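Long-range contacts in uncharacterized protein (PDB 3L7Y), which probably acts as a magnesium-dependent phosphatase of the haloacid dehalogenase-like hydrolase family, although its substrate is unknown: residues K38-M44 with I72-S78; L185-E191 with G216-I222; F250-G254 with N271-V276. One frame throughout, in Å; residues are numbered along the deposited sequence.

Interaction 1: residues K38-M44 with I72-S78; sequences KVIATDM and IRFVVAS. With MG (magnesium ion), chain B.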
loop_
_atom_site.group_PDB
_atom_site.type_symbol
_atom_site.label_atom_id
_atom_site.label_comp_id
_atom_site.label_asym_id
_atom_site.label_seq_id
_atom_site.Cartn_x
_atom_site.Cartn_y
_atom_site.Cartn_z
ATOM N N LYS A 38 3.613 -20.758 -1.511
ATOM C CA LYS A 38 2.156 -20.937 -1.507
ATOM C C LYS A 38 1.376 -19.621 -1.609
ATOM O O LYS A 38 0.211 -19.599 -2.004
ATOM C CB LYS A 38 1.726 -21.744 -0.281
ATOM C CG LYS A 38 2.312 -23.157 -0.306
ATOM C CD LYS A 38 1.909 -24.010 0.883
ATOM C CE LYS A 38 2.713 -25.317 0.888
ATOM N NZ LYS A 38 2.172 -26.315 1.852
ATOM N N VAL A 39 2.014 -18.521 -1.242
ATOM C CA VAL A 39 1.423 -17.210 -1.472
ATOM C C VAL A 39 2.470 -16.267 -2.032
ATOM O O VAL A 39 3.637 -16.298 -1.623
ATOM C CB VAL A 39 0.644 -16.652 -0.231
ATOM C CG1 VAL A 39 0.900 -17.483 1.013
ATOM C CG2 VAL A 39 0.895 -15.158 -0.021
ATOM N N ILE A 40 2.059 -15.495 -3.033
ATOM C CA ILE A 40 2.918 -14.517 -3.678
ATOM C C ILE A 40 2.259 -13.157 -3.482
ATOM O O ILE A 40 1.105 -12.960 -3.860
ATOM C CB ILE A 40 3.043 -14.789 -5.180
ATOM C CG1 ILE A 40 3.658 -16.172 -5.443
ATOM C CG2 ILE A 40 3.863 -13.683 -5.872
ATOM C CD1 ILE A 40 3.782 -16.499 -6.913
ATOM N N ALA A 41 2.991 -12.222 -2.892
ATOM C CA ALA A 41 2.441 -10.912 -2.566
ATOM C C ALA A 41 3.281 -9.852 -3.219
ATOM O O ALA A 41 4.497 -9.878 -3.123
ATOM C CB ALA A 41 2.427 -10.708 -1.040
ATOM N N THR A 42 2.649 -8.907 -3.891
ATOM C CA THR A 42 3.432 -7.856 -4.510
ATOM C C THR A 42 2.917 -6.452 -4.264
ATOM O O THR A 42 1.711 -6.173 -4.335
ATOM C CB THR A 42 3.536 -8.048 -6.020
ATOM O OG1 THR A 42 4.457 -7.092 -6.553
ATOM C CG2 THR A 42 2.176 -7.845 -6.668
ATOM N N ASP A 43 3.855 -5.556 -4.001
ATOM C CA ASP A 43 3.561 -4.138 -4.064
ATOM C C ASP A 43 3.178 -3.779 -5.509
ATOM O O ASP A 43 3.491 -4.536 -6.437
ATOM C CB ASP A 43 4.785 -3.357 -3.626
ATOM C CG ASP A 43 4.567 -1.881 -3.686
ATOM O OD1 ASP A 43 3.418 -1.446 -3.445
ATOM O OD2 ASP A 43 5.536 -1.166 -3.993
ATOM N N MET A 44 2.508 -2.638 -5.702
ATOM C CA MET A 44 2.067 -2.217 -7.038
ATOM C C MET A 44 2.946 -1.141 -7.685
ATOM O O MET A 44 3.795 -1.440 -8.533
ATOM C CB MET A 44 0.602 -1.762 -6.998
ATOM C CG MET A 44 -0.368 -2.912 -6.852
ATOM S SD MET A 44 -0.350 -3.952 -8.320
ATOM C CE MET A 44 -1.213 -2.885 -9.478
ATOM N N ILE A 72 -1.574 -21.675 -5.928
ATOM C CA ILE A 72 -0.705 -20.688 -5.353
ATOM C C ILE A 72 -1.462 -19.355 -5.266
ATOM O O ILE A 72 -1.946 -18.891 -6.238
ATOM C CB ILE A 72 0.575 -20.543 -6.142
ATOM C CG1 ILE A 72 1.420 -21.790 -6.010
ATOM C CG2 ILE A 72 1.340 -19.347 -5.688
ATOM C CD1 ILE A 72 2.487 -21.827 -6.958
ATOM N N ARG A 73 -1.551 -18.788 -4.079
ATOM C CA ARG A 73 -2.350 -17.579 -3.900
ATOM C C ARG A 73 -1.616 -16.312 -4.342
ATOM O O ARG A 73 -0.412 -16.185 -4.138
ATOM C CB ARG A 73 -2.777 -17.443 -2.439
ATOM C CG ARG A 73 -4.211 -17.857 -2.160
ATOM C CD ARG A 73 -4.329 -19.285 -1.676
ATOM N NE ARG A 73 -5.449 -19.431 -0.742
ATOM C CZ ARG A 73 -5.800 -20.578 -0.168
ATOM N NH1 ARG A 73 -5.125 -21.690 -0.433
ATOM N NH2 ARG A 73 -6.827 -20.614 0.671
ATOM N N PHE A 74 -2.339 -15.383 -4.962
ATOM C CA PHE A 74 -1.722 -14.143 -5.419
ATOM C C PHE A 74 -2.341 -12.941 -4.722
ATOM O O PHE A 74 -3.557 -12.744 -4.761
ATOM C CB PHE A 74 -1.798 -13.986 -6.946
ATOM C CG PHE A 74 -0.990 -12.824 -7.473
ATOM C CD1 PHE A 74 0.349 -12.981 -7.810
ATOM C CD2 PHE A 74 -1.568 -11.562 -7.608
ATOM C CE1 PHE A 74 1.090 -11.901 -8.281
ATOM C CE2 PHE A 74 -0.831 -10.479 -8.083
ATOM C CZ PHE A 74 0.500 -10.648 -8.413
ATOM N N VAL A 75 -1.485 -12.149 -4.087
ATOM C CA VAL A 75 -1.920 -11.040 -3.244
ATOM C C VAL A 75 -1.357 -9.712 -3.740
ATOM O O VAL A 75 -0.150 -9.553 -3.892
ATOM C CB VAL A 75 -1.476 -11.266 -1.776
ATOM C CG1 VAL A 75 -1.870 -10.093 -0.895
ATOM C CG2 VAL A 75 -2.041 -12.586 -1.233
ATOM N N VAL A 76 -2.244 -8.762 -4.008
ATOM C CA VAL A 76 -1.849 -7.405 -4.322
ATOM C C VAL A 76 -1.785 -6.610 -3.006
ATOM O O VAL A 76 -2.782 -6.510 -2.306
ATOM C CB VAL A 76 -2.872 -6.781 -5.297
ATOM C CG1 VAL A 76 -2.579 -5.320 -5.546
ATOM C CG2 VAL A 76 -2.892 -7.565 -6.604
ATOM N N ALA A 77 -0.608 -6.085 -2.654
ATOM C CA ALA A 77 -0.416 -5.415 -1.361
ATOM C C ALA A 77 0.077 -3.979 -1.537
ATOM O O ALA A 77 1.244 -3.752 -1.847
ATOM C CB ALA A 77 0.551 -6.212 -0.476
ATOM N N SER A 78 -0.812 -3.010 -1.326
ATOM C CA SER A 78 -0.514 -1.634 -1.704
ATOM C C SER A 78 -1.059 -0.619 -0.687
ATOM O O SER A 78 -2.003 -0.902 0.050
ATOM C CB SER A 78 -1.081 -1.362 -3.109
ATOM O OG SER A 78 -0.931 -0.004 -3.507
HETATM MG MG MG B . 5.929 1.240 -4.120
HETATM O O HOH W 1 3.448 1.858 -3.860
HETATM O O HOH W 2 6.001 3.367 -2.823
HETATM O O HOH W 3 5.770 0.666 -1.732
HETATM O O HOH W 4 7.296 3.081 -5.059
#
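Strands 39-42 and 73-77 lie side by side and parallel, joined by a ladder of five backbone hydrogen bonds that runs from Arg73 N to Lys38 O (2.8 Å) as far as Ala77 N to Thr42 O (2.9 Å). Within it, Ile40 gives its N-H to Arg73 O and receives Val75 N on its own carbonyl, so both its backbone polar atoms are spent on the neighbouring strand.

Apolar contacts form on both faces. On one, the CG2 branches of Val39 and Val75 meet, and Ala41 CB rests 4.0 Å from Val75 CB; helix 229-239 packs on this face. On the other, Ile40 CG1 touches Ile72 CG2, while its CG2 reaches the CD1 side of the Phe74 ring. Thr42 places CG2 between its backbone N and carbonyl carbon, 3.7 Å from Phe74 CZ; OG1, anti to N (chi1 -172°), bonds instead to Asp43 O. Past the strand end, Met44 points toward the neighbouring strand and sets CG 3.5 Å from Val76 CG1; the bend at chi2 keeps SD near the same methyl.

Asp43 carries the link to the metal. Its OD2 binds the magnesium ion at 2.4 Å and also has a hydrogen bond with Thr47, whereas OD1 forms a salt bridge with Lys229, which in turn bonds to Ala77 O. A metal-binding aspartate at the C-terminal end of a central parallel strand is the hallmark of the Rossmann-like haloacid dehalogenase core.

Interaction 2: residues L185-E191 with G216-I222; sequences LTLQVKE and GFGYIDI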
loop_
_atom_site.group_PDB
_atom_site.type_symbol
_atom_site.label_atom_id
_atom_site.label_comp_id
_atom_site.label_asym_id
_atom_site.label_seq_id
_atom_site.Cartn_x
_atom_site.Cartn_y
_atom_site.Cartn_z
ATOM N N LEU A 185 -4.953 8.335 6.311
ATOM C CA LEU A 185 -4.739 9.658 5.733
ATOM C C LEU A 185 -3.445 9.676 4.946
ATOM O O LEU A 185 -2.579 8.832 5.144
ATOM C CB LEU A 185 -4.644 10.748 6.802
ATOM C CG LEU A 185 -5.510 10.683 8.062
ATOM C CD1 LEU A 185 -5.408 12.017 8.778
ATOM C CD2 LEU A 185 -6.941 10.361 7.703
ATOM N N THR A 186 -3.285 10.670 4.086
ATOM C CA THR A 186 -2.028 10.817 3.373
ATOM C C THR A 186 -1.526 12.248 3.455
ATOM O O THR A 186 -2.287 13.198 3.270
ATOM C CB THR A 186 -2.149 10.368 1.899
ATOM O OG1 THR A 186 -2.487 8.972 1.844
ATOM C CG2 THR A 186 -0.830 10.595 1.167
ATOM N N LEU A 187 -0.246 12.404 3.767
ATOM C CA LEU A 187 0.360 13.716 3.727
ATOM C C LEU A 187 1.253 13.816 2.505
ATOM O O LEU A 187 2.051 12.916 2.237
ATOM C CB LEU A 187 1.182 13.980 4.982
ATOM C CG LEU A 187 0.492 13.878 6.344
ATOM C CD1 LEU A 187 1.403 14.446 7.409
ATOM C CD2 LEU A 187 -0.837 14.621 6.316
ATOM N N GLN A 188 1.124 14.910 1.765
ATOM C CA GLN A 188 2.099 15.196 0.722
ATOM C C GLN A 188 3.064 16.224 1.269
ATOM O O GLN A 188 2.657 17.311 1.706
ATOM C CB GLN A 188 1.441 15.700 -0.564
ATOM C CG GLN A 188 2.416 15.745 -1.740
ATOM C CD GLN A 188 1.958 16.688 -2.827
ATOM O OE1 GLN A 188 1.680 17.856 -2.571
ATOM N NE2 GLN A 188 1.880 16.188 -4.050
ATOM N N VAL A 189 4.343 15.867 1.264
ATOM C CA VAL A 189 5.353 16.629 1.972
ATOM C C VAL A 189 6.627 16.603 1.155
ATOM O O VAL A 189 6.773 15.769 0.264
ATOM C CB VAL A 189 5.649 15.986 3.332
ATOM C CG1 VAL A 189 4.378 15.892 4.165
ATOM C CG2 VAL A 189 6.235 14.608 3.140
ATOM N N LYS A 190 7.537 17.526 1.446
ATOM C CA LYS A 190 8.869 17.471 0.863
ATOM C C LYS A 190 9.558 16.209 1.372
ATOM O O LYS A 190 9.563 15.945 2.575
ATOM C CB LYS A 190 9.673 18.714 1.254
ATOM C CG LYS A 190 9.484 19.892 0.317
ATOM C CD LYS A 190 10.217 21.133 0.812
ATOM N N GLU A 191 10.128 15.414 0.470
ATOM C CA GLU A 191 10.767 14.176 0.892
ATOM C C GLU A 191 11.771 14.433 2.018
ATOM O O GLU A 191 11.970 13.582 2.883
ATOM C CB GLU A 191 11.441 13.456 -0.294
ATOM C CG GLU A 191 12.104 12.118 0.060
ATOM C CD GLU A 191 11.154 11.132 0.744
ATOM O OE1 GLU A 191 11.611 10.060 1.188
ATOM O OE2 GLU A 191 9.945 11.419 0.841
ATOM N N GLY A 216 6.013 6.453 -0.469
ATOM C CA GLY A 216 6.465 7.003 -1.734
ATOM C C GLY A 216 7.252 8.286 -1.562
ATOM O O GLY A 216 7.248 8.890 -0.485
ATOM N N PHE A 217 7.931 8.701 -2.626
ATOM C CA PHE A 217 8.727 9.924 -2.607
ATOM C C PHE A 217 7.815 11.132 -2.401
ATOM O O PHE A 217 6.951 11.426 -3.230
ATOM C CB PHE A 217 9.540 10.061 -3.901
ATOM C CG PHE A 217 10.555 11.170 -3.865
ATOM C CD1 PHE A 217 10.249 12.429 -4.368
ATOM C CD2 PHE A 217 11.813 10.958 -3.325
ATOM C CE1 PHE A 217 11.182 13.457 -4.334
ATOM C CE2 PHE A 217 12.755 11.981 -3.288
ATOM C CZ PHE A 217 12.439 13.231 -3.794
ATOM N N GLY A 218 7.989 11.813 -1.276
ATOM C CA GLY A 218 7.149 12.947 -0.944
ATOM C C GLY A 218 5.788 12.585 -0.365
ATOM O O GLY A 218 4.887 13.424 -0.351
ATOM N N TYR A 219 5.632 11.357 0.125
ATOM C CA TYR A 219 4.352 10.921 0.710
ATOM C C TYR A 219 4.489 10.191 2.050
ATOM O O TYR A 219 5.418 9.407 2.258
ATOM C CB TYR A 219 3.566 10.043 -0.275
ATOM C CG TYR A 219 3.081 10.787 -1.494
ATOM C CD1 TYR A 219 3.787 10.730 -2.692
ATOM C CD2 TYR A 219 1.925 11.560 -1.445
ATOM C CE1 TYR A 219 3.350 11.413 -3.809
ATOM C CE2 TYR A 219 1.478 12.251 -2.558
ATOM C CZ TYR A 219 2.197 12.170 -3.736
ATOM O OH TYR A 219 1.769 12.850 -4.842
ATOM N N ILE A 220 3.554 10.464 2.961
ATOM C CA ILE A 220 3.459 9.730 4.216
ATOM C C ILE A 220 2.019 9.270 4.395
ATOM O O ILE A 220 1.093 10.088 4.372
ATOM C CB ILE A 220 3.785 10.622 5.421
ATOM C CG1 ILE A 220 5.246 11.066 5.419
ATOM C CG2 ILE A 220 3.440 9.905 6.719
ATOM C CD1 ILE A 220 5.488 12.287 6.312
ATOM N N ASP A 221 1.825 7.972 4.572
ATOM C CA ASP A 221 0.512 7.459 4.919
ATOM C C ASP A 221 0.461 7.406 6.428
ATOM O O ASP A 221 1.391 6.910 7.066
ATOM C CB ASP A 221 0.299 6.058 4.341
ATOM C CG ASP A 221 -0.018 6.087 2.871
ATOM O OD1 ASP A 221 -0.255 7.200 2.345
ATOM O OD2 ASP A 221 -0.032 5.008 2.240
ATOM N N ILE A 222 -0.606 7.947 6.991
ATOM C CA ILE A 222 -0.849 7.847 8.416
ATOM C C ILE A 222 -1.837 6.719 8.612
ATOM O O ILE A 222 -3.026 6.864 8.352
ATOM C CB ILE A 222 -1.396 9.171 9.002
ATOM C CG1 ILE A 222 -0.379 10.300 8.783
ATOM C CG2 ILE A 222 -1.731 8.992 10.480
ATOM C CD1 ILE A 222 -0.811 11.652 9.302
HETATM O O HOH W 5 8.135 9.990 2.639
#
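Strands 185-188 and 219-222 run antiparallel, their short axes 4.6 Å apart, with Leu185-Ile222 and Leu187-Ile220 as hydrogen-bonded pairs and Thr186-Asp221 and Gln188-Tyr219 as non-hydrogen-bonded ones. Each hydrogen-bonded pair is closed by two bonds, the shortest from Leu187 N to Ile220 O (2.7 Å), and Val189 N extends the ladder to Gly218 O.

On the face carrying Leu185, Leu187, Ile220 and Ile222, the residues interlock diagonally as well as directly across: Ile222 CD1 reaches Leu187 CG at 3.9 Å, and the CG2 of Val189 meets Ile220 CD1, the two side chains crossing at about a right angle. Helices 120-133 and 194-202 pack against this layer.

These are two inner strands of the six-stranded mixed sheet of an alpha/beta cap domain of the kind found in Cof-type members of the family.

The other face is more polar. Thr186 OG1 donates to Asp221 OD1 (2.9 Å), meeting it from above the carboxylate plane, while OD2 of the same aspartate is taken by Asn102. Gln188 runs alongside Tyr219, and its CG lies 3.7 Å from Tyr219 CE2; Met160 of helix 155-161 touches both side chains.

At the turn, Glu191 grips the type II beta turn Gly216-Tyr219 in two ways. Its CB lies over one face of the Phe217 ring, 3.8 Å from the centroid, in a CH-pi contact. With CG anti to the backbone N and the chain bent at chi2 (55°), OE2 comes round to accept the N-H of Gly218 (OE2 to N 2.9 Å), 44° out of the carboxylate plane. Gly218 takes a positive phi (80°) at the third position of this turn, its carbonyl O 3.1 Å from Val189 O, two acceptors that do not bond.

Interaction 3: residues F250-G254 with N271-V276; sequences FGDGG and NAPKNV. With MG (magnesium ion), chain B.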
loop_
_atom_site.group_PDB
_atom_site.type_symbol
_atom_site.label_atom_id
_atom_site.label_comp_id
_atom_site.label_asym_id
_atom_site.label_seq_id
_atom_site.Cartn_x
_atom_site.Cartn_y
_atom_site.Cartn_z
ATOM N N PHE A 250 7.313 -9.038 -3.012
ATOM C CA PHE A 250 8.065 -8.022 -3.753
ATOM C C PHE A 250 7.736 -6.610 -3.271
ATOM O O PHE A 250 6.587 -6.311 -3.036
ATOM C CB PHE A 250 7.713 -8.089 -5.245
ATOM C CG PHE A 250 7.985 -9.429 -5.877
ATOM C CD1 PHE A 250 7.039 -10.437 -5.810
ATOM C CD2 PHE A 250 9.183 -9.664 -6.539
ATOM C CE1 PHE A 250 7.267 -11.668 -6.385
ATOM C CE2 PHE A 250 9.434 -10.899 -7.130
ATOM C CZ PHE A 250 8.478 -11.907 -7.047
ATOM N N GLY A 251 8.735 -5.738 -3.160
ATOM C CA GLY A 251 8.494 -4.362 -2.754
ATOM C C GLY A 251 9.604 -3.443 -3.229
ATOM O O GLY A 251 10.665 -3.913 -3.672
ATOM N N ASP A 252 9.356 -2.135 -3.157
ATOM C CA ASP A 252 10.362 -1.145 -3.509
ATOM C C ASP A 252 10.348 0.035 -2.545
ATOM O O ASP A 252 11.095 0.988 -2.743
ATOM C CB ASP A 252 10.176 -0.627 -4.940
ATOM C CG ASP A 252 9.108 0.459 -5.039
ATOM O OD1 ASP A 252 9.263 1.395 -5.851
ATOM O OD2 ASP A 252 8.107 0.375 -4.303
ATOM N N GLY A 253 9.525 -0.031 -1.498
ATOM C CA GLY A 253 9.312 1.133 -0.644
ATOM C C GLY A 253 9.349 0.926 0.864
ATOM O O GLY A 253 9.257 -0.194 1.351
ATOM N N GLY A 254 9.457 2.025 1.613
ATOM C CA GLY A 254 9.507 1.947 3.062
ATOM C C GLY A 254 8.327 1.177 3.633
ATOM O O GLY A 254 8.488 0.349 4.541
ATOM N N ASN A 271 15.257 -1.291 -8.542
ATOM C CA ASN A 271 15.076 0.165 -8.399
ATOM C C ASN A 271 14.800 0.656 -6.981
ATOM O O ASN A 271 14.698 1.853 -6.750
ATOM C CB ASN A 271 13.973 0.685 -9.336
ATOM C CG ASN A 271 12.706 -0.133 -9.252
ATOM O OD1 ASN A 271 12.652 -1.251 -9.761
ATOM N ND2 ASN A 271 11.675 0.415 -8.601
ATOM N N ALA A 272 14.677 -0.258 -6.029
ATOM C CA ALA A 272 14.412 0.135 -4.654
ATOM C C ALA A 272 15.641 0.804 -4.041
ATOM O O ALA A 272 16.753 0.605 -4.521
ATOM C CB ALA A 272 13.969 -1.076 -3.826
ATOM N N PRO A 273 15.436 1.624 -2.997
ATOM C CA PRO A 273 16.528 2.301 -2.289
ATOM C C PRO A 273 17.229 1.339 -1.361
ATOM O O PRO A 273 16.651 0.309 -1.004
ATOM C CB PRO A 273 15.816 3.358 -1.431
ATOM C CG PRO A 273 14.334 3.205 -1.699
ATOM C CD PRO A 273 14.118 1.915 -2.410
ATOM N N LYS A 274 18.443 1.699 -0.951
ATOM C CA LYS A 274 19.286 0.834 -0.135
ATOM C C LYS A 274 18.587 0.228 1.073
ATOM O O LYS A 274 18.743 -0.961 1.352
ATOM C CB LYS A 274 20.538 1.592 0.322
ATOM C CG LYS A 274 21.241 2.338 -0.798
ATOM C CD LYS A 274 21.338 1.492 -2.063
ATOM C CE LYS A 274 22.492 0.505 -2.000
ATOM N NZ LYS A 274 23.821 1.176 -2.149
ATOM N N ASN A 275 17.839 1.042 1.807
ATOM C CA ASN A 275 17.209 0.556 3.032
ATOM C C ASN A 275 16.160 -0.527 2.788
ATOM O O ASN A 275 15.975 -1.419 3.620
ATOM C CB ASN A 275 16.608 1.716 3.841
ATOM C CG ASN A 275 15.573 2.509 3.055
ATOM O OD1 ASN A 275 14.413 2.595 3.450
ATOM N ND2 ASN A 275 15.994 3.093 1.942
ATOM N N VAL A 276 15.467 -0.448 1.651
ATOM C CA VAL A 276 14.473 -1.461 1.299
ATOM C C VAL A 276 15.186 -2.728 0.799
ATOM O O VAL A 276 14.756 -3.846 1.057
ATOM C CB VAL A 276 13.482 -0.943 0.232
ATOM C CG1 VAL A 276 12.530 -2.048 -0.201
ATOM C CG2 VAL A 276 12.678 0.273 0.771
HETATM MG MG MG B . 5.929 1.240 -4.120
HETATM O O HOH W 6 11.156 2.812 -7.122
HETATM O O HOH W 4 7.296 3.081 -5.059
HETATM O O HOH W 2 6.001 3.367 -2.823
HETATM O O HOH W 3 5.770 0.666 -1.732
HETATM O O HOH W 1 3.448 1.858 -3.860
#
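Val276 drives its two methyl branches into the backbone that follows strand 247-251: CG2 lies 3.4 Å from Gly253 C, and CG1 reaches the carbonyl carbon of Asp252 at 3.8 Å. The side chain has CG1 anti to its backbone N (chi1 175°), which leaves CG2 to take the Gly253 peptide. Beside it, Ala272 CB packs 3.6 Å from Asp252 CA, and Pro273 CD closes on Asp252 O at 3.2 Å. No direct hydrogen bond links the segments; this compact part rests on close packing of side-chain carbons against backbone.

Towards the metal the contact is looser and wet. Asp252 OD1 and Asn271 ND2 stay 3.8 Å apart, their planes turned 57°, and a water bridges them, donating to Asp252 OD1 (2.7 Å) and accepting from Asn271 ND2. A second water, itself bound to the magnesium ion, also donates to OD1, while Asp252 OD2 binds the metal directly. Asn271 is held further by Asn287 and Gly46.

The contact thus sets the start of helix 274-279 against the loop leaving strand 247-251, which lies between strands 39-42 and 265-268 in the core sheet.

Interactions 1 and 3 are neighbours in one sheet: strands 39-42 and 247-251 lie side by side, with Ala41 O 2.9 Å from Phe250 N and Asp43 N 3.0 Å from Phe250 O in probable hydrogen bonds. Their strand ends bring Asp43 and Asp252 to the same magnesium ion, whose coordination Asp45 O and four waters complete. Interaction 2 belongs to the other sheet, its centre about 24 Å from that of interaction 1 and about 16 Å from that of interaction 3. Its turn nevertheless approaches the site, the nearest atom of Gly216 lying about 6 Å from the magnesium ion, consistent with a cap that overhangs the active site.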